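Local atomic coordinates of sulfite reductase [ferredoxin] (Mycobacterium tuberculosis, PDB entry 1ZJ8), a protein that catalyses the ferredoxin-dependent reduction of sulfite to sulfide, using a siroheme and a [4Fe-4S] cluster, probably for the biosynthesis of sulfur-containing amino acids and cofactors. Residues Q505-G510 with G519-Q524; A484-K489 with D534-V539. One frame throughout, in Å; residues are numbered along the deposited sequence.

Contact 1. Residues Q505-G510 with G519-Q524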
loop_
_atom_site.group_PDB
_atom_site.type_symbol
_atom_site.label_atom_id
_atom_site.label_comp_id
_atom_site.label_asym_id
_atom_site.label_seq_id
_atom_site.Cartn_x
_atom_site.Cartn_y
_atom_site.Cartn_z
ATOM N N GLN A 505 -15.695 13.496 0.544
ATOM C CA GLN A 505 -15.273 14.433 1.578
ATOM C C GLN A 505 -13.808 14.744 1.289
ATOM O O GLN A 505 -13.072 13.876 0.830
ATOM C CB GLN A 505 -15.438 13.785 2.974
ATOM C CG GLN A 505 -15.228 14.721 4.215
ATOM C CD GLN A 505 -15.487 14.007 5.593
ATOM O OE1 GLN A 505 -14.556 13.745 6.366
ATOM N NE2 GLN A 505 -16.758 13.701 5.879
ATOM N N VAL A 506 -13.397 15.975 1.560
ATOM C CA VAL A 506 -12.118 16.508 1.111
ATOM C C VAL A 506 -11.152 16.750 2.270
ATOM O O VAL A 506 -11.487 17.436 3.233
ATOM C CB VAL A 506 -12.373 17.845 0.380
ATOM C CG1 VAL A 506 -11.072 18.578 0.017
ATOM C CG2 VAL A 506 -13.224 17.574 -0.862
ATOM N N HIS A 507 -9.949 16.196 2.173
ATOM C CA HIS A 507 -8.904 16.445 3.162
ATOM C C HIS A 507 -7.805 17.204 2.431
ATOM O O HIS A 507 -7.364 16.781 1.360
ATOM C CB HIS A 507 -8.368 15.137 3.761
ATOM C CG HIS A 507 -9.398 14.324 4.502
ATOM N ND1 HIS A 507 -9.328 14.090 5.862
ATOM C CD2 HIS A 507 -10.505 13.668 4.069
ATOM C CE1 HIS A 507 -10.354 13.343 6.237
ATOM N NE2 HIS A 507 -11.082 13.072 5.168
ATOM N N LEU A 508 -7.381 18.334 2.980
ATOM C CA LEU A 508 -6.408 19.172 2.299
ATOM C C LEU A 508 -5.123 19.322 3.108
ATOM O O LEU A 508 -5.166 19.518 4.325
ATOM C CB LEU A 508 -7.026 20.536 2.010
ATOM C CG LEU A 508 -8.114 20.521 0.930
ATOM C CD1 LEU A 508 -9.081 21.678 1.109
ATOM C CD2 LEU A 508 -7.501 20.574 -0.460
ATOM N N GLY A 509 -3.980 19.227 2.434
ATOM C CA GLY A 509 -2.689 19.593 3.033
ATOM C C GLY A 509 -1.931 18.528 3.831
ATOM O O GLY A 509 -1.014 18.854 4.579
ATOM N N GLY A 510 -2.280 17.256 3.660
ATOM C CA GLY A 510 -1.537 16.159 4.307
ATOM C C GLY A 510 -0.164 15.904 3.683
ATOM O O GLY A 510 0.043 16.153 2.495
ATOM N N GLY A 519 -4.146 15.971 6.756
ATOM C CA GLY A 519 -4.833 17.061 6.072
ATOM C C GLY A 519 -6.022 17.520 6.889
ATOM O O GLY A 519 -6.532 16.757 7.712
ATOM N N ARG A 520 -6.459 18.760 6.667
ATOM C CA ARG A 520 -7.614 19.294 7.380
ATOM C C ARG A 520 -8.895 19.046 6.585
ATOM O O ARG A 520 -8.902 19.045 5.352
ATOM C CB ARG A 520 -7.438 20.766 7.775
ATOM C CG ARG A 520 -6.727 21.665 6.772
ATOM C CD ARG A 520 -6.832 23.163 7.147
ATOM N NE ARG A 520 -8.213 23.677 7.078
ATOM C CZ ARG A 520 -8.570 24.942 6.810
ATOM N NH1 ARG A 520 -7.669 25.891 6.550
ATOM N NH2 ARG A 520 -9.856 25.260 6.784
ATOM N N LYS A 521 -9.968 18.809 7.327
ATOM C CA LYS A 521 -11.256 18.411 6.781
ATOM C C LYS A 521 -12.056 19.699 6.697
ATOM O O LYS A 521 -11.821 20.606 7.487
ATOM C CB LYS A 521 -11.925 17.402 7.724
ATOM C CG LYS A 521 -10.929 16.409 8.370
ATOM C CD LYS A 521 -11.546 15.568 9.483
ATOM C CE LYS A 521 -12.515 14.530 8.937
ATOM N NZ LYS A 521 -12.363 13.223 9.619
ATOM N N LEU A 522 -12.969 19.808 5.738
ATOM C CA LEU A 522 -13.751 21.037 5.598
ATOM C C LEU A 522 -15.186 20.863 6.072
ATOM O O LEU A 522 -15.762 19.770 6.014
ATOM C CB LEU A 522 -13.677 21.607 4.174
ATOM C CG LEU A 522 -12.350 22.310 3.818
ATOM C CD1 LEU A 522 -12.517 23.147 2.547
ATOM C CD2 LEU A 522 -11.792 23.183 4.967
ATOM N N ARG A 523 -15.746 21.989 6.511
ATOM C CA ARG A 523 -16.925 22.032 7.387
ATOM C C ARG A 523 -18.188 21.431 6.766
ATOM O O ARG A 523 -18.572 20.304 7.092
ATOM C CB ARG A 523 -17.165 23.499 7.821
ATOM C CG ARG A 523 -18.551 23.822 8.467
ATOM C CD ARG A 523 -18.578 25.212 9.152
ATOM N NE ARG A 523 -17.631 26.154 8.534
ATOM C CZ ARG A 523 -17.121 27.242 9.121
ATOM N NH1 ARG A 523 -17.462 27.597 10.364
ATOM N NH2 ARG A 523 -16.263 28.000 8.442
ATOM N N GLN A 524 -18.837 22.206 5.899
ATOM C CA GLN A 524 -20.027 21.767 5.167
ATOM C C GLN A 524 -19.523 21.658 3.738
ATOM O O GLN A 524 -19.583 22.631 2.971
ATOM C CB GLN A 524 -21.203 22.769 5.276
ATOM C CG GLN A 524 -22.415 22.456 4.340
ATOM C CD GLN A 524 -23.265 23.690 3.956
ATOM O OE1 GLN A 524 -23.604 24.521 4.809
ATOM N NE2 GLN A 524 -23.634 23.785 2.671
#
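Leu508 and Arg520 face each other as an antiparallel hydrogen-bonded pair and carry the tight end of this contact. Leu508 N donates to Arg520 O at 2.9 Å, with an N-H...O angle of 163°, and Arg520 N returns a bond of 2.8 Å to Leu508 O, so that the N-H and C=O of each residue are both bonded to the other. Next to the pair the chains close in further: Gly510 and Gly519, with no side chain on either, bring their CA atoms to 3.8 Å. The CA of His507 adds a CA-H...O contact of 3.4 Å to Arg520 O. On the face that carries the Leu508 side chain, Leu508 CD1 meets Leu522 CD1 obliquely at 4.0 Å, an apolar contact that Tyr535 of helix 532-545 extends. Arg520 lies over the same face, its guanidinium drawn off to a salt bridge with Glu562.

The His507 and Lys521 side is looser, and Lys521 is exposed to solvent. Here the two side chains run alongside each other in the same direction, and the Lys521 chain, bent at chi3 (71°), carries CE to 3.7 Å from His507 CE1, approaching the ring obliquely. That same CE lies 3.4 Å from Gln505 OE1, whose hydrogen bond goes instead to Lys489 NZ. Past the Leu508-Arg520 pair the backbones draw apart, Val506 O lying 3.8 Å from Leu522 N with no bond between them.

The two segments belong to a beta hairpin, here joining strand 500-508 to strand 520-528, an outermost strand of the mixed sheet in the second 4Fe-4S domain.

Contact 2. Residues A484-K489 with D534-V539; sequences ADIGFK and DYIDRV
Ile486 and Phe488, two residues apart in a strand, receive Tyr535, Ile536 and Val539 from a helix laid on the sheet: a worked case of alpha/beta layer packing, here in the second 4Fe-4S domain. Strand 486-489 and helix 534-539 run nearly antiparallel at 153°, their axes 11.4 Å apart, and no hydrogen bond passes between them.

The aliphatic contacts gather on Ile486. Its CD1 touches Ile536 CD1 at 3.7 Å and meets Val539 CG1 at 4.0 Å; Ile486 and Val539 reach toward each other tip to tip. Leu452 of helix 442-455 also packs against Ile536.

Aromatic contacts follow. Ile486 CG2 sits at the edge of the Tyr535 ring, 4.3 Å from CE2, while Phe488 CZ comes obliquely to Tyr535 CD2 at 4.1 Å.

Polar interactions lie outside the interface: Asp534 forms a salt bridge with Arg455, and the Tyr535 hydroxyl is hydrogen-bonded to Leu565 O, which probably holds the hydroxyl end of the ring.

Both torsions of Ile536 fall near -60° (chi1 -63°, chi2 -60°), bringing the end of its chain toward the strand, and CD1 thereby ends in the plane of the Phe488 ring, at its edge, 3.4 Å from CZ.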
loop_
_atom_site.group_PDB
_atom_site.type_symbol
_atom_site.label_atom_id
_atom_site.label_comp_id
_atom_site.label_asym_id
_atom_site.label_seq_id
_atom_site.Cartn_x
_atom_site.Cartn_y
_atom_site.Cartn_z
ATOM N N ALA A 484 -2.329 13.533 1.616
ATOM C CA ALA A 484 -2.286 14.052 0.252
ATOM C C ALA A 484 -2.483 15.521 0.367
ATOM O O ALA A 484 -3.107 15.968 1.307
ATOM C CB ALA A 484 -3.412 13.466 -0.571
ATOM N N ASP A 485 -1.953 16.278 -0.580
ATOM C CA ASP A 485 -2.290 17.682 -0.668
ATOM C C ASP A 485 -3.799 17.786 -0.893
ATOM O O ASP A 485 -4.456 18.559 -0.204
ATOM C CB ASP A 485 -1.483 18.376 -1.766
ATOM C CG ASP A 485 0.004 18.482 -1.423
ATOM O OD1 ASP A 485 0.366 18.485 -0.213
ATOM O OD2 ASP A 485 0.812 18.536 -2.381
ATOM N N ILE A 486 -4.346 16.983 -1.811
ATOM C CA ILE A 486 -5.781 16.877 -1.981
ATOM C C ILE A 486 -6.229 15.418 -1.831
ATOM O O ILE A 486 -6.043 14.610 -2.730
ATOM C CB ILE A 486 -6.212 17.418 -3.346
ATOM C CG1 ILE A 486 -5.612 18.802 -3.571
ATOM C CG2 ILE A 486 -7.748 17.473 -3.433
ATOM C CD1 ILE A 486 -5.954 19.418 -4.879
ATOM N N GLY A 487 -6.824 15.086 -0.692
ATOM C CA GLY A 487 -7.295 13.732 -0.433
ATOM C C GLY A 487 -8.796 13.689 -0.562
ATOM O O GLY A 487 -9.478 14.635 -0.178
ATOM N N PHE A 488 -9.322 12.601 -1.111
ATOM C CA PHE A 488 -10.763 12.450 -1.277
ATOM C C PHE A 488 -11.222 11.190 -0.566
ATOM O O PHE A 488 -10.688 10.112 -0.817
ATOM C CB PHE A 488 -11.127 12.384 -2.760
ATOM C CG PHE A 488 -10.901 13.669 -3.500
ATOM C CD1 PHE A 488 -11.897 14.614 -3.590
ATOM C CD2 PHE A 488 -9.689 13.931 -4.119
ATOM C CE1 PHE A 488 -11.692 15.795 -4.272
ATOM C CE2 PHE A 488 -9.482 15.127 -4.810
ATOM C CZ PHE A 488 -10.490 16.050 -4.885
ATOM N N LYS A 489 -12.198 11.336 0.332
ATOM C CA LYS A 489 -12.787 10.190 1.038
ATOM C C LYS A 489 -14.193 9.999 0.521
ATOM O O LYS A 489 -15.087 10.806 0.800
ATOM C CB LYS A 489 -12.819 10.393 2.560
ATOM C CG LYS A 489 -13.480 9.219 3.372
ATOM C CD LYS A 489 -13.353 9.376 4.908
ATOM C CE LYS A 489 -13.803 10.759 5.419
ATOM N NZ LYS A 489 -13.546 10.926 6.883
ATOM N N ASP A 534 -13.695 19.845 -11.751
ATOM C CA ASP A 534 -14.078 21.232 -11.501
ATOM C C ASP A 534 -13.445 21.741 -10.218
ATOM O O ASP A 534 -12.836 22.806 -10.186
ATOM C CB ASP A 534 -15.598 21.362 -11.352
ATOM C CG ASP A 534 -16.356 21.043 -12.626
ATOM O OD1 ASP A 534 -16.026 21.605 -13.683
ATOM O OD2 ASP A 534 -17.317 20.254 -12.562
ATOM N N TYR A 535 -13.608 20.968 -9.156
ATOM C CA TYR A 535 -13.113 21.356 -7.843
ATOM C C TYR A 535 -11.592 21.524 -7.799
ATOM O O TYR A 535 -11.089 22.535 -7.313
ATOM C CB TYR A 535 -13.538 20.331 -6.792
ATOM C CG TYR A 535 -12.846 20.561 -5.485
ATOM C CD1 TYR A 535 -13.401 21.387 -4.527
ATOM C CD2 TYR A 535 -11.611 19.997 -5.231
ATOM C CE1 TYR A 535 -12.756 21.625 -3.347
ATOM C CE2 TYR A 535 -10.957 20.224 -4.057
ATOM C CZ TYR A 535 -11.530 21.033 -3.114
ATOM O OH TYR A 535 -10.873 21.262 -1.923
ATOM N N ILE A 536 -10.871 20.514 -8.283
ATOM C CA ILE A 536 -9.409 20.558 -8.334
ATOM C C ILE A 536 -8.937 21.796 -9.104
ATOM O O ILE A 536 -8.039 22.507 -8.659
ATOM C CB ILE A 536 -8.798 19.322 -9.053
ATOM C CG1 ILE A 536 -9.107 18.017 -8.334
ATOM C CG2 ILE A 536 -7.280 19.461 -9.166
ATOM C CD1 ILE A 536 -8.601 17.986 -6.968
ATOM N N ASP A 537 -9.537 22.020 -10.271
ATOM C CA ASP A 537 -9.233 23.177 -11.096
ATOM C C ASP A 537 -9.444 24.465 -10.308
ATOM O O ASP A 537 -8.542 25.304 -10.234
ATOM C CB ASP A 537 -10.120 23.167 -12.343
ATOM C CG ASP A 537 -9.931 24.405 -13.226
ATOM O OD1 ASP A 537 -9.268 24.301 -14.279
ATOM O OD2 ASP A 537 -10.465 25.482 -12.882
ATOM N N ARG A 538 -10.635 24.609 -9.719
ATOM C CA ARG A 538 -10.976 25.784 -8.922
ATOM C C ARG A 538 -9.891 26.023 -7.880
ATOM O O ARG A 538 -9.253 27.071 -7.886
ATOM C CB ARG A 538 -12.343 25.581 -8.262
ATOM C CG ARG A 538 -12.891 26.760 -7.474
ATOM C CD ARG A 538 -14.413 26.626 -7.287
ATOM N NE ARG A 538 -14.836 25.382 -6.625
ATOM C CZ ARG A 538 -15.545 24.382 -7.181
ATOM N NH1 ARG A 538 -15.930 24.392 -8.458
ATOM N NH2 ARG A 538 -15.862 23.323 -6.438
ATOM N N VAL A 539 -9.652 25.023 -7.030
ATOM C CA VAL A 539 -8.781 25.184 -5.865
ATOM C C VAL A 539 -7.323 25.431 -6.238
ATOM O O VAL A 539 -6.630 26.222 -5.600
ATOM C CB VAL A 539 -8.882 23.965 -4.900
ATOM C CG1 VAL A 539 -7.993 22.799 -5.344
ATOM C CG2 VAL A 539 -8.515 24.375 -3.487
#

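Contacts 1 and 2 lie about 9 Å apart, centre to centre, and show how one sheet can organise both its edge and its helical cover. Along the chain 484-489 comes first, then 505-510, 519-524 and finally 534-539, so the hairpin of contact 1 falls between the two halves of contact 2. Strands 486-494 and 500-508 are antiparallel neighbours, joined by a probable hydrogen bond from Gly487 N to His507 O, and Tyr535 OH touches Val506 CG1 and Leu508 CD1. Strand 520-528 leads into helix 532-545, returning the chain across the sheet. Both contacts belong to the domain that holds the iron-sulfur cluster, whose ligand Cys474 follows the parallel strand 469-472.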